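Local coordinates for protein methyl-coenzyme M reductase subunit beta (PDB 1E6Y) that forms part of the F430-dependent enzyme complex that releases methane from methyl-coenzyme M, using coenzyme B as reductant, in the final step of methanogenesis, at residues Ser107-Ser112 and Gly413-Ala418; Val129-Val134 and Ser154-Ser159; Asn190-His195 and Ser407-Ile412; Asn194-Ile199 and Cys389-Val394; Arg202-Ala207 and Val394-Gly399. All coordinates share one frame; numbering follows the deposited sequence.

Interaction 1. Residues Ser107-Ser112 and Gly413-Ala418; sequences SLLIQS and GDVFGA
Leu109 and Val415 mark the closest backbone approach, their CA atoms 5.7 Å apart, where the C-terminal part of helix 405-416 lies against strand 107-111. Val415 points toward the strand and spreads its two methyls along it. Its CG1, anti to the backbone N (chi1 173°), is the one turned to Leu109 and comes within 3.5 Å of Leu109 CD1, while Leu109 CB also presses on the same methyl. The other branch, CG2, reaches back along the strand to lie 3.7 Å from Ser107 OG. Leu109 CD1 has a second neighbour: it touches Phe416 CE2 at 3.8 Å, approaching the ring obliquely. One face of that ring is partly covered by Val415 CG1, near the rim. A glycine in place of Leu109 would probably open a gap between strand and helix and leave Val415 CG1 and Phe416 CE2 without their common neighbour. Strand 107-111 runs between strands 98-102 and 41-45 of an antiparallel sheet. Helix 405-416 covers one face of it, and Leu108 and Ile110 turn the other way, toward helix 78-89, giving a helix-sheet-helix layering. Ser107 OG is buried with no polar partner in the model; between these two segments the N-terminal and C-terminal sequence regions meet through hydrophobic contact, without a hydrogen bond.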
# COMPACT_ATOMS: atom_id res chain seq x y z
N SER E 107 -31.20 -14.19 -1.64
CA SER E 107 -29.91 -14.12 -2.33
C SER E 107 -29.91 -14.86 -3.66
O SER E 107 -30.82 -15.64 -3.94
CB SER E 107 -28.80 -14.66 -1.43
OG SER E 107 -28.96 -16.04 -1.19
N LEU E 108 -28.92 -14.57 -4.49
CA LEU E 108 -28.75 -15.24 -5.78
C LEU E 108 -27.38 -15.89 -5.88
O LEU E 108 -26.39 -15.35 -5.38
CB LEU E 108 -28.89 -14.24 -6.94
CG LEU E 108 -30.21 -13.50 -7.16
CD1 LEU E 108 -30.04 -12.51 -8.31
CD2 LEU E 108 -31.33 -14.49 -7.46
N LEU E 109 -27.32 -17.03 -6.55
CA LEU E 109 -26.07 -17.55 -7.10
C LEU E 109 -25.97 -17.06 -8.55
O LEU E 109 -26.89 -17.28 -9.34
CB LEU E 109 -26.06 -19.08 -7.07
CG LEU E 109 -24.93 -19.80 -7.82
CD1 LEU E 109 -23.58 -19.51 -7.16
CD2 LEU E 109 -25.20 -21.30 -7.83
N ILE E 110 -24.91 -16.33 -8.86
CA ILE E 110 -24.66 -15.91 -10.23
C ILE E 110 -23.38 -16.56 -10.73
O ILE E 110 -22.28 -16.23 -10.28
CB ILE E 110 -24.51 -14.37 -10.35
CG1 ILE E 110 -25.75 -13.68 -9.78
CG2 ILE E 110 -24.32 -13.97 -11.82
CD1 ILE E 110 -25.68 -12.17 -9.83
N GLN E 111 -23.54 -17.54 -11.61
CA GLN E 111 -22.40 -18.18 -12.25
C GLN E 111 -22.29 -17.67 -13.68
O GLN E 111 -23.18 -17.91 -14.51
CB GLN E 111 -22.57 -19.70 -12.25
CG GLN E 111 -22.93 -20.27 -10.89
CD GLN E 111 -22.77 -21.77 -10.82
OE1 GLN E 111 -23.64 -22.52 -11.25
NE2 GLN E 111 -21.65 -22.22 -10.26
N SER E 112 -21.25 -16.88 -13.93
CA SER E 112 -20.94 -16.41 -15.28
C SER E 112 -20.63 -17.61 -16.17
O SER E 112 -20.13 -18.63 -15.68
CB SER E 112 -19.74 -15.47 -15.25
OG SER E 112 -20.11 -14.18 -14.80
N GLY E 413 -22.01 -20.23 2.44
CA GLY E 413 -22.52 -21.56 2.67
C GLY E 413 -23.88 -21.78 2.03
O GLY E 413 -24.12 -22.80 1.39
N ASP E 414 -24.74 -20.77 2.14
CA ASP E 414 -26.09 -20.82 1.58
C ASP E 414 -26.07 -20.91 0.05
O ASP E 414 -26.80 -21.70 -0.54
CB ASP E 414 -26.89 -19.59 2.01
CG ASP E 414 -27.18 -19.55 3.50
OD1 ASP E 414 -27.24 -20.63 4.14
OD2 ASP E 414 -27.37 -18.44 4.04
N VAL E 415 -25.16 -20.15 -0.56
CA VAL E 415 -25.14 -20.01 -2.01
C VAL E 415 -24.27 -21.07 -2.71
O VAL E 415 -24.61 -21.51 -3.81
CB VAL E 415 -24.67 -18.59 -2.41
CG1 VAL E 415 -24.46 -18.49 -3.91
CG2 VAL E 415 -25.70 -17.56 -1.96
N PHE E 416 -23.20 -21.50 -2.06
CA PHE E 416 -22.23 -22.41 -2.69
C PHE E 416 -22.25 -23.82 -2.11
O PHE E 416 -21.71 -24.75 -2.72
CB PHE E 416 -20.82 -21.83 -2.57
CG PHE E 416 -20.59 -20.60 -3.39
CD1 PHE E 416 -20.67 -19.34 -2.81
CD2 PHE E 416 -20.32 -20.69 -4.75
CE1 PHE E 416 -20.48 -18.18 -3.58
CE2 PHE E 416 -20.13 -19.55 -5.53
CZ PHE E 416 -20.21 -18.29 -4.94
N GLY E 417 -22.88 -23.99 -0.95
CA GLY E 417 -22.85 -25.27 -0.26
C GLY E 417 -23.68 -26.37 -0.91
O GLY E 417 -23.58 -27.53 -0.51
N ALA E 418 -24.48 -26.01 -1.91
CA ALA E 418 -25.35 -26.97 -2.58
C ALA E 418 -24.77 -27.42 -3.92
O ALA E 418 -25.40 -28.20 -4.63
CB ALA E 418 -26.74 -26.38 -2.78

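Interaction 2. Residues Val129-Val134 and Ser154-Ser159; sequences VGAAAV and SAVWGS
Ala131 is the first residue of the helical segment 129-134 to meet Val156 and Trp157, and it does so from close in, its CA lying 6.3 Å from the CA of Val156. Its methyl sits over one face of the indole, with CB 3.7 Å from the centroid of the Trp157 five-membered ring and 24° off the ring normal, a CH-pi contact. The atom nearest that methyl is Trp157 CE2, at 3.5 Å from Ala131 CB. About a right angle away, the same CB meets Val156 CG1 at 3.9 Å, so one small residue fits the angle between a flat ring and a branched chain. The indole gets there because its CG lies beside the backbone N (chi1 -70°), sending the ring out toward the neighbouring helix. At Ala132 the backbone N lies 3.8 Å from Trp157 CZ2, meeting the benzo part of the ring obliquely. One turn on from Ala131, Val134 CG1 reaches Val156 CG2 at 4.1 Å. Beyond the contact, Lys153 adds a cation-pi interaction to Trp157, and Gly158 with its positive phi ends helix 149-157. The helical hairpin made by helices 125-141 and 149-157 is backed by helix 46-55, whose Ile49 touches both Val134 and Val156, and by Val85 of helix 78-89, while Val156 is joined through its backbone to Gln170, just before strand 171-172.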
# COMPACT_ATOMS: atom_id res chain seq x y z
N VAL E 129 -19.44 -8.31 -13.61
CA VAL E 129 -20.57 -8.62 -14.47
C VAL E 129 -21.81 -8.96 -13.64
O VAL E 129 -22.91 -8.48 -13.92
CB VAL E 129 -20.26 -9.79 -15.43
CG1 VAL E 129 -21.49 -10.16 -16.23
CG2 VAL E 129 -19.12 -9.40 -16.37
N GLY E 130 -21.62 -9.76 -12.59
CA GLY E 130 -22.72 -10.05 -11.68
C GLY E 130 -23.33 -8.79 -11.08
O GLY E 130 -24.55 -8.59 -11.15
N ALA E 131 -22.48 -7.90 -10.57
CA ALA E 131 -22.93 -6.65 -9.98
C ALA E 131 -23.55 -5.73 -11.02
O ALA E 131 -24.59 -5.12 -10.78
CB ALA E 131 -21.78 -5.96 -9.27
N ALA E 132 -22.96 -5.69 -12.21
CA ALA E 132 -23.47 -4.87 -13.31
C ALA E 132 -24.85 -5.35 -13.75
O ALA E 132 -25.76 -4.55 -13.98
CB ALA E 132 -22.51 -4.89 -14.48
N ALA E 133 -25.02 -6.67 -13.80
CA ALA E 133 -26.29 -7.28 -14.20
C ALA E 133 -27.40 -6.97 -13.20
O ALA E 133 -28.49 -6.56 -13.58
CB ALA E 133 -26.13 -8.78 -14.35
N VAL E 134 -27.09 -7.11 -11.91
CA VAL E 134 -28.04 -6.77 -10.85
C VAL E 134 -28.37 -5.28 -10.84
O VAL E 134 -29.54 -4.90 -10.77
CB VAL E 134 -27.49 -7.19 -9.46
CG1 VAL E 134 -28.43 -6.75 -8.35
CG2 VAL E 134 -27.30 -8.70 -9.41
N SER E 154 -24.54 1.92 -5.77
CA SER E 154 -23.78 1.69 -4.54
C SER E 154 -24.46 0.73 -3.57
O SER E 154 -23.80 0.16 -2.70
CB SER E 154 -23.48 3.01 -3.84
OG SER E 154 -22.33 3.60 -4.40
N ALA E 155 -25.77 0.56 -3.70
CA ALA E 155 -26.47 -0.47 -2.94
C ALA E 155 -25.89 -1.84 -3.30
O ALA E 155 -25.77 -2.71 -2.44
CB ALA E 155 -27.97 -0.44 -3.24
N VAL E 156 -25.43 -1.96 -4.54
CA VAL E 156 -24.85 -3.20 -5.04
C VAL E 156 -23.32 -3.22 -4.88
O VAL E 156 -22.76 -4.16 -4.32
CB VAL E 156 -25.21 -3.42 -6.54
CG1 VAL E 156 -24.67 -4.76 -7.02
CG2 VAL E 156 -26.72 -3.36 -6.73
N TRP E 157 -22.67 -2.14 -5.32
CA TRP E 157 -21.21 -2.08 -5.43
C TRP E 157 -20.51 -1.51 -4.20
O TRP E 157 -19.28 -1.49 -4.14
CB TRP E 157 -20.81 -1.24 -6.65
CG TRP E 157 -21.09 -1.86 -7.98
CD1 TRP E 157 -22.28 -1.85 -8.65
CD2 TRP E 157 -20.14 -2.44 -8.88
NE1 TRP E 157 -22.13 -2.37 -9.91
CE2 TRP E 157 -20.82 -2.74 -10.08
CE3 TRP E 157 -18.77 -2.73 -8.79
CZ2 TRP E 157 -20.18 -3.31 -11.18
CZ3 TRP E 157 -18.13 -3.30 -9.88
CH2 TRP E 157 -18.84 -3.58 -11.07
N GLY E 158 -21.28 -0.94 -3.27
CA GLY E 158 -20.70 -0.31 -2.10
C GLY E 158 -19.85 0.91 -2.42
O GLY E 158 -20.28 1.79 -3.17
N SER E 159 -18.63 0.95 -1.88
CA SER E 159 -17.76 2.11 -2.04
C SER E 159 -16.81 2.04 -3.23
O SER E 159 -16.02 2.96 -3.45
CB SER E 159 -16.95 2.35 -0.76
OG SER E 159 -17.65 3.22 0.11

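Interaction 3. Residues Asn190-His195 and Ser407-Ile412; sequences NIMANH and STSGLI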
# COMPACT_ATOMS: atom_id res chain seq x y z
N ASN E 190 -6.25 -17.41 -1.19
CA ASN E 190 -6.98 -16.42 -0.40
C ASN E 190 -8.45 -16.79 -0.22
O ASN E 190 -9.35 -16.10 -0.71
CB ASN E 190 -6.85 -15.03 -1.03
CG ASN E 190 -7.08 -13.92 -0.01
OD1 ASN E 190 -7.42 -14.18 1.14
ND2 ASN E 190 -6.84 -12.68 -0.43
N ILE E 191 -8.69 -17.88 0.50
CA ILE E 191 -10.04 -18.35 0.80
C ILE E 191 -10.11 -18.68 2.29
O ILE E 191 -9.46 -19.62 2.74
CB ILE E 191 -10.39 -19.62 -0.01
CG1 ILE E 191 -10.23 -19.36 -1.51
CG2 ILE E 191 -11.82 -20.07 0.30
CD1 ILE E 191 -10.24 -20.60 -2.36
N MET E 192 -10.88 -17.90 3.05
CA MET E 192 -10.88 -18.08 4.50
C MET E 192 -11.48 -19.42 4.89
O MET E 192 -12.34 -19.96 4.20
CB MET E 192 -11.62 -16.92 5.19
CG MET E 192 -13.10 -17.12 5.41
SD MET E 192 -13.92 -15.63 6.03
CE MET E 192 -13.07 -15.37 7.59
N ALA E 193 -10.89 -20.02 5.93
CA ALA E 193 -11.24 -21.38 6.34
C ALA E 193 -12.73 -21.55 6.61
O ALA E 193 -13.31 -22.59 6.30
CB ALA E 193 -10.43 -21.77 7.57
N ASN E 194 -13.37 -20.50 7.14
CA ASN E 194 -14.80 -20.55 7.41
C ASN E 194 -15.63 -20.77 6.15
O ASN E 194 -16.68 -21.41 6.20
CB ASN E 194 -15.26 -19.26 8.12
CG ASN E 194 -15.14 -19.35 9.63
OD1 ASN E 194 -14.79 -20.39 10.18
ND2 ASN E 194 -15.43 -18.25 10.30
N HIS E 195 -15.17 -20.21 5.03
CA HIS E 195 -15.84 -20.39 3.74
C HIS E 195 -15.86 -21.86 3.34
O HIS E 195 -16.89 -22.40 2.96
CB HIS E 195 -15.13 -19.60 2.64
CG HIS E 195 -15.43 -18.13 2.65
ND1 HIS E 195 -16.22 -17.54 3.61
CD2 HIS E 195 -15.07 -17.14 1.80
CE1 HIS E 195 -16.32 -16.25 3.36
NE2 HIS E 195 -15.63 -15.98 2.26
N SER E 407 -21.14 -16.44 11.11
CA SER E 407 -20.75 -15.04 11.25
C SER E 407 -20.10 -14.49 9.99
O SER E 407 -20.44 -13.40 9.53
CB SER E 407 -19.80 -14.88 12.44
OG SER E 407 -19.32 -13.55 12.54
N THR E 408 -19.14 -15.24 9.44
CA THR E 408 -18.32 -14.75 8.34
C THR E 408 -18.76 -15.28 6.98
O THR E 408 -18.48 -14.66 5.95
CB THR E 408 -16.83 -15.11 8.53
OG1 THR E 408 -16.66 -16.53 8.41
CG2 THR E 408 -16.34 -14.66 9.90
N SER E 409 -19.44 -16.42 6.97
CA SER E 409 -19.60 -17.20 5.74
C SER E 409 -21.01 -17.74 5.54
O SER E 409 -21.21 -18.71 4.80
CB SER E 409 -18.61 -18.37 5.74
OG SER E 409 -17.30 -17.92 6.01
N GLY E 410 -22.00 -17.10 6.17
CA GLY E 410 -23.37 -17.55 6.05
C GLY E 410 -23.88 -17.53 4.62
O GLY E 410 -24.42 -18.53 4.14
N LEU E 411 -23.65 -16.42 3.92
CA LEU E 411 -24.05 -16.28 2.53
C LEU E 411 -23.34 -17.28 1.63
O LEU E 411 -23.95 -17.89 0.75
CB LEU E 411 -23.77 -14.85 2.05
CG LEU E 411 -24.17 -14.45 0.63
CD1 LEU E 411 -25.69 -14.39 0.51
CD2 LEU E 411 -23.56 -13.11 0.29
N ILE E 412 -22.04 -17.47 1.87
CA ILE E 412 -21.22 -18.38 1.07
C ILE E 412 -21.69 -19.82 1.21
O ILE E 412 -21.80 -20.54 0.22
CB ILE E 412 -19.72 -18.27 1.47
CG1 ILE E 412 -19.20 -16.86 1.17
CG2 ILE E 412 -18.89 -19.31 0.72
CD1 ILE E 412 -19.31 -16.45 -0.29
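Asn194 meets the hydroxyls of Thr408 and Ser409 with almost its whole side chain. Its CB lies 3.1 Å from Thr408 OG1 and 3.2 Å from Ser409 OG; CG stays beside Thr408 OG1; at the tip ND2 donates to Thr408 OG1 at 2.8 Å, the acceptor close to the amide plane. ND2 also bonds Phe403 O, while OD1 turns to helix 387-395. Thr408 OG1 is in turn hydrogen-bonded to Ser409 OG, and Ser409 OG to His195 ND1 at 2.7 Å, in the plane of the imidazole. This chain of hydrogen bonds fastens the first turn of helix 193-199, which follows Met192 at the N-cap position, to the kinked helix 405-416; the side chain of Met192 lies about 10 Å from bound coenzyme B. The imidazole is held between two aliphatic groups: Met192 CG lies over one face, and over the opposite one Ile412 CG1 makes a CH-pi contact 3.8 Å from the centroid of the His195 ring. A leucine in place of His195 would probably leave Ser409 OG without one of its two hydrogen-bonding mates and Ile412 without a flat surface to rest on. Met192, bent at its last torsion, brings SD to 3.7 Å from Thr408 OG1.

Interaction 4. Residues Asn194-Ile199 and Cys389-Val394; sequences NHVAAI and CVCAAV
Cys391 and Val196 face each other like a blunt end pressed into a fork. The sulfur, carried beside its own backbone N (chi1 -65°), lies 3.6 Å from Val196 CB and nearly as close to both methyls of that valine, so it rests against the branch point and not on one tip. One residue along, Ala197 points its CB across the interface at the next turn of the opposing helix. There it meets Val394 CG1 at 3.6 Å and, on the backbone, Cys391 O at 3.8 Å. Val394 places CG1 anti to its backbone N, and this branch does double duty: besides Ala197 it touches Asn194 OD1, 3.0 Å away, while CG2 stands further back. The Asn194 side chain runs across that of Val394 at about a right angle. Its amide nitrogen is engaged with Thr408 on a third helix, which leaves the oxygen directed at the valine. Helices 193-199 and 387-395 cross at -57°, their axes 8.3 Å apart at closest approach, and small residues make such nearness possible: the CA atoms of Ala197 and Cys391 are 5.6 Å apart. Leu210 and Ser211 of helix 204-221 border the pair at Val196 and Cys391, and Pro369 touches Val394. With no hydrogen bond between the segments, the crossing depends on hydrophobic fit, and Asn194 OD1, whose amide nitrogen is bonded to Thr408, meets a methyl, a close approach consistent with tight packing.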
# COMPACT_ATOMS: atom_id res chain seq x y z
N ASN E 194 -13.37 -20.50 7.14
CA ASN E 194 -14.80 -20.55 7.41
C ASN E 194 -15.63 -20.77 6.15
O ASN E 194 -16.68 -21.41 6.20
CB ASN E 194 -15.26 -19.26 8.12
CG ASN E 194 -15.14 -19.35 9.63
OD1 ASN E 194 -14.79 -20.39 10.18
ND2 ASN E 194 -15.43 -18.25 10.30
N HIS E 195 -15.17 -20.21 5.03
CA HIS E 195 -15.84 -20.39 3.74
C HIS E 195 -15.86 -21.86 3.34
O HIS E 195 -16.89 -22.40 2.96
CB HIS E 195 -15.13 -19.60 2.64
CG HIS E 195 -15.43 -18.13 2.65
ND1 HIS E 195 -16.22 -17.54 3.61
CD2 HIS E 195 -15.07 -17.14 1.80
CE1 HIS E 195 -16.32 -16.25 3.36
NE2 HIS E 195 -15.63 -15.98 2.26
N VAL E 196 -14.69 -22.50 3.43
CA VAL E 196 -14.53 -23.89 3.04
C VAL E 196 -15.36 -24.80 3.93
O VAL E 196 -16.09 -25.66 3.43
CB VAL E 196 -13.04 -24.31 3.10
CG1 VAL E 196 -12.89 -25.78 2.72
CG2 VAL E 196 -12.21 -23.44 2.16
N ALA E 197 -15.31 -24.57 5.24
CA ALA E 197 -16.12 -25.33 6.19
C ALA E 197 -17.62 -25.15 5.96
O ALA E 197 -18.39 -26.10 6.10
CB ALA E 197 -15.76 -24.92 7.62
N ALA E 198 -18.02 -23.92 5.61
CA ALA E 198 -19.41 -23.63 5.27
C ALA E 198 -19.86 -24.44 4.06
O ALA E 198 -20.91 -25.08 4.08
CB ALA E 198 -19.59 -22.14 4.99
N ILE E 199 -19.05 -24.40 3.01
CA ILE E 199 -19.34 -25.13 1.78
C ILE E 199 -19.41 -26.64 2.00
O ILE E 199 -20.26 -27.32 1.42
CB ILE E 199 -18.28 -24.80 0.69
CG1 ILE E 199 -18.41 -23.34 0.27
CG2 ILE E 199 -18.46 -25.71 -0.51
CD1 ILE E 199 -17.24 -22.82 -0.53
N CYS E 389 -6.11 -28.58 7.47
CA CYS E 389 -6.37 -28.94 8.86
C CYS E 389 -7.21 -27.88 9.57
O CYS E 389 -8.09 -28.20 10.37
CB CYS E 389 -5.06 -29.14 9.62
SG CYS E 389 -3.95 -30.33 8.84
N VAL E 390 -6.94 -26.61 9.26
CA VAL E 390 -7.71 -25.51 9.82
C VAL E 390 -9.18 -25.56 9.38
O VAL E 390 -10.08 -25.40 10.19
CB VAL E 390 -7.10 -24.14 9.42
CG1 VAL E 390 -7.89 -23.00 10.03
CG2 VAL E 390 -5.65 -24.08 9.88
N CYS E 391 -9.42 -25.86 8.10
CA CYS E 391 -10.78 -25.97 7.59
C CYS E 391 -11.54 -27.12 8.25
O CYS E 391 -12.72 -26.98 8.57
CB CYS E 391 -10.76 -26.16 6.07
SG CYS E 391 -10.11 -24.74 5.18
N ALA E 392 -10.85 -28.24 8.47
CA ALA E 392 -11.43 -29.38 9.17
C ALA E 392 -11.72 -29.04 10.63
O ALA E 392 -12.78 -29.38 11.16
CB ALA E 392 -10.49 -30.58 9.09
N ALA E 393 -10.81 -28.31 11.26
CA ALA E 393 -10.97 -27.89 12.66
C ALA E 393 -12.19 -27.01 12.84
O ALA E 393 -12.97 -27.18 13.78
CB ALA E 393 -9.72 -27.16 13.12
N VAL E 394 -12.36 -26.06 11.92
CA VAL E 394 -13.51 -25.17 11.93
C VAL E 394 -14.81 -25.94 11.73
O VAL E 394 -15.80 -25.70 12.44
CB VAL E 394 -13.35 -24.08 10.84
CG1 VAL E 394 -14.64 -23.30 10.67
CG2 VAL E 394 -12.22 -23.15 11.21

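Interaction 5. Residues Arg202-Ala207 and Val394-Gly399; sequences RNAMNA and VALDAG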
# COMPACT_ATOMS: atom_id res chain seq x y z
N ARG E 202 -20.01 -28.42 7.23
CA ARG E 202 -19.34 -28.82 8.46
C ARG E 202 -18.92 -30.29 8.44
O ARG E 202 -18.91 -30.94 9.49
CB ARG E 202 -20.19 -28.50 9.69
CG ARG E 202 -20.45 -27.00 9.84
CD ARG E 202 -21.53 -26.83 10.90
NE ARG E 202 -21.02 -26.19 12.12
CZ ARG E 202 -21.31 -24.91 12.37
NH1 ARG E 202 -20.88 -24.29 13.47
NH2 ARG E 202 -22.07 -24.22 11.52
N ASN E 203 -18.58 -30.80 7.26
CA ASN E 203 -17.99 -32.13 7.12
C ASN E 203 -16.48 -31.97 7.15
O ASN E 203 -15.88 -31.46 6.20
CB ASN E 203 -18.42 -32.77 5.80
CG ASN E 203 -17.93 -34.20 5.65
OD1 ASN E 203 -16.73 -34.47 5.67
ND2 ASN E 203 -18.86 -35.13 5.44
N ALA E 204 -15.87 -32.46 8.23
CA ALA E 204 -14.44 -32.26 8.48
C ALA E 204 -13.54 -32.68 7.32
O ALA E 204 -12.76 -31.87 6.80
CB ALA E 204 -14.03 -32.98 9.76
N MET E 205 -13.67 -33.93 6.87
CA MET E 205 -12.77 -34.44 5.84
C MET E 205 -13.04 -33.88 4.45
O MET E 205 -12.13 -33.77 3.64
CB MET E 205 -12.80 -35.97 5.80
CG MET E 205 -11.65 -36.54 4.98
SD MET E 205 -11.61 -38.33 4.95
CE MET E 205 -11.60 -38.68 6.74
N ASN E 206 -14.29 -33.52 4.17
CA ASN E 206 -14.61 -32.86 2.91
C ASN E 206 -14.14 -31.41 2.93
O ASN E 206 -13.78 -30.85 1.89
CB ASN E 206 -16.12 -32.93 2.63
CG ASN E 206 -16.52 -34.24 1.96
OD1 ASN E 206 -15.71 -34.87 1.27
ND2 ASN E 206 -17.76 -34.66 2.17
N ALA E 207 -14.11 -30.81 4.11
CA ALA E 207 -13.55 -29.47 4.29
C ALA E 207 -12.04 -29.47 4.02
O ALA E 207 -11.54 -28.64 3.27
CB ALA E 207 -13.83 -28.96 5.70
N VAL E 394 -12.36 -26.06 11.92
CA VAL E 394 -13.51 -25.17 11.93
C VAL E 394 -14.81 -25.94 11.73
O VAL E 394 -15.80 -25.70 12.44
CB VAL E 394 -13.35 -24.08 10.84
CG1 VAL E 394 -14.64 -23.30 10.67
CG2 VAL E 394 -12.22 -23.15 11.21
N ALA E 395 -14.78 -26.93 10.85
CA ALA E 395 -15.94 -27.78 10.59
C ALA E 395 -16.36 -28.57 11.83
O ALA E 395 -17.54 -28.87 12.01
CB ALA E 395 -15.64 -28.74 9.44
N LEU E 396 -15.40 -28.88 12.70
CA LEU E 396 -15.66 -29.70 13.88
C LEU E 396 -16.09 -28.91 15.11
O LEU E 396 -16.44 -29.49 16.14
CB LEU E 396 -14.42 -30.53 14.23
CG LEU E 396 -14.06 -31.69 13.31
CD1 LEU E 396 -12.65 -32.17 13.61
CD2 LEU E 396 -15.07 -32.82 13.49
N ASP E 397 -16.02 -27.58 15.03
CA ASP E 397 -16.36 -26.73 16.17
C ASP E 397 -17.86 -26.75 16.47
O ASP E 397 -18.69 -26.55 15.58
CB ASP E 397 -15.90 -25.29 15.90
CG ASP E 397 -15.89 -24.44 17.16
OD1 ASP E 397 -14.87 -24.44 17.88
OD2 ASP E 397 -16.90 -23.77 17.43
N ALA E 398 -18.19 -26.95 17.74
CA ALA E 398 -19.58 -27.09 18.16
C ALA E 398 -20.21 -25.77 18.61
O ALA E 398 -21.41 -25.71 18.90
CB ALA E 398 -19.69 -28.12 19.27
N GLY E 399 -19.39 -24.71 18.69
CA GLY E 399 -19.91 -23.39 18.99
C GLY E 399 -19.11 -22.61 20.02
O GLY E 399 -19.68 -21.98 20.91
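Arg202, with a left-handed backbone (phi 58°, psi 32°), brings its CA within 4.1 Å of the CA of Ala395, and its side chain, bent at chi3 (112°), is carried along the chain that leaves helix 387-395. Its CB rests 3.5 Å from Ala395 O. Further out, Asp397 O lies near the plane of the guanidinium, at its edge, but NH1 of Arg202 stays 3.8 Å from it; the salt bridge of this arginine is made by NH2 to Glu406. Ala395 CB fills the angle where helix 204-221 starts, touching Ala204 CA at 3.8 Å and, more loosely, Ala207 CB. Ala204 CB in turn packs on Leu396 CG at 3.8 Å. Side chains fix the backbone on each segment: Asn203 OD1 caps helix 204-221 by accepting from Asn206 N, and Asp397 OD2 accepts from Gly399 N in an Asx turn, while its OD1 is bonded to Thr400 OG1. The carbonyl oxygens of Arg202 and Ala395 lie 3.5 Å apart. Arg67 of the gamma subunit donates to Ala395 O, and weakly to Arg202 O, so a positive charge from another chain probably eases the meeting of the two oxygens and ties this junction into the subunit interface.

How the interactions relate
Interactions 3, 4 and 5 are one neighbourhood in the C-terminal region: 3 and 4 share helix 193-199, 4 and 5 share helix 387-395, and the centres of 4 and 5 are only 6 Å apart. Interaction 1 takes up helix 405-416 again beyond interaction 3 and carries it to the sheet, where Ile110 touches Val134 and so leads to interaction 2. Chemistry follows place. Interactions 1, 2 and 4 are buried and nearly all apolar; only 3, partly buried, spans its segments with hydrogen bonds. Interaction 5, buried too, has its polar partners largely outside its segments, on the gamma subunit and Glu406. Interaction 2 also borders other chains.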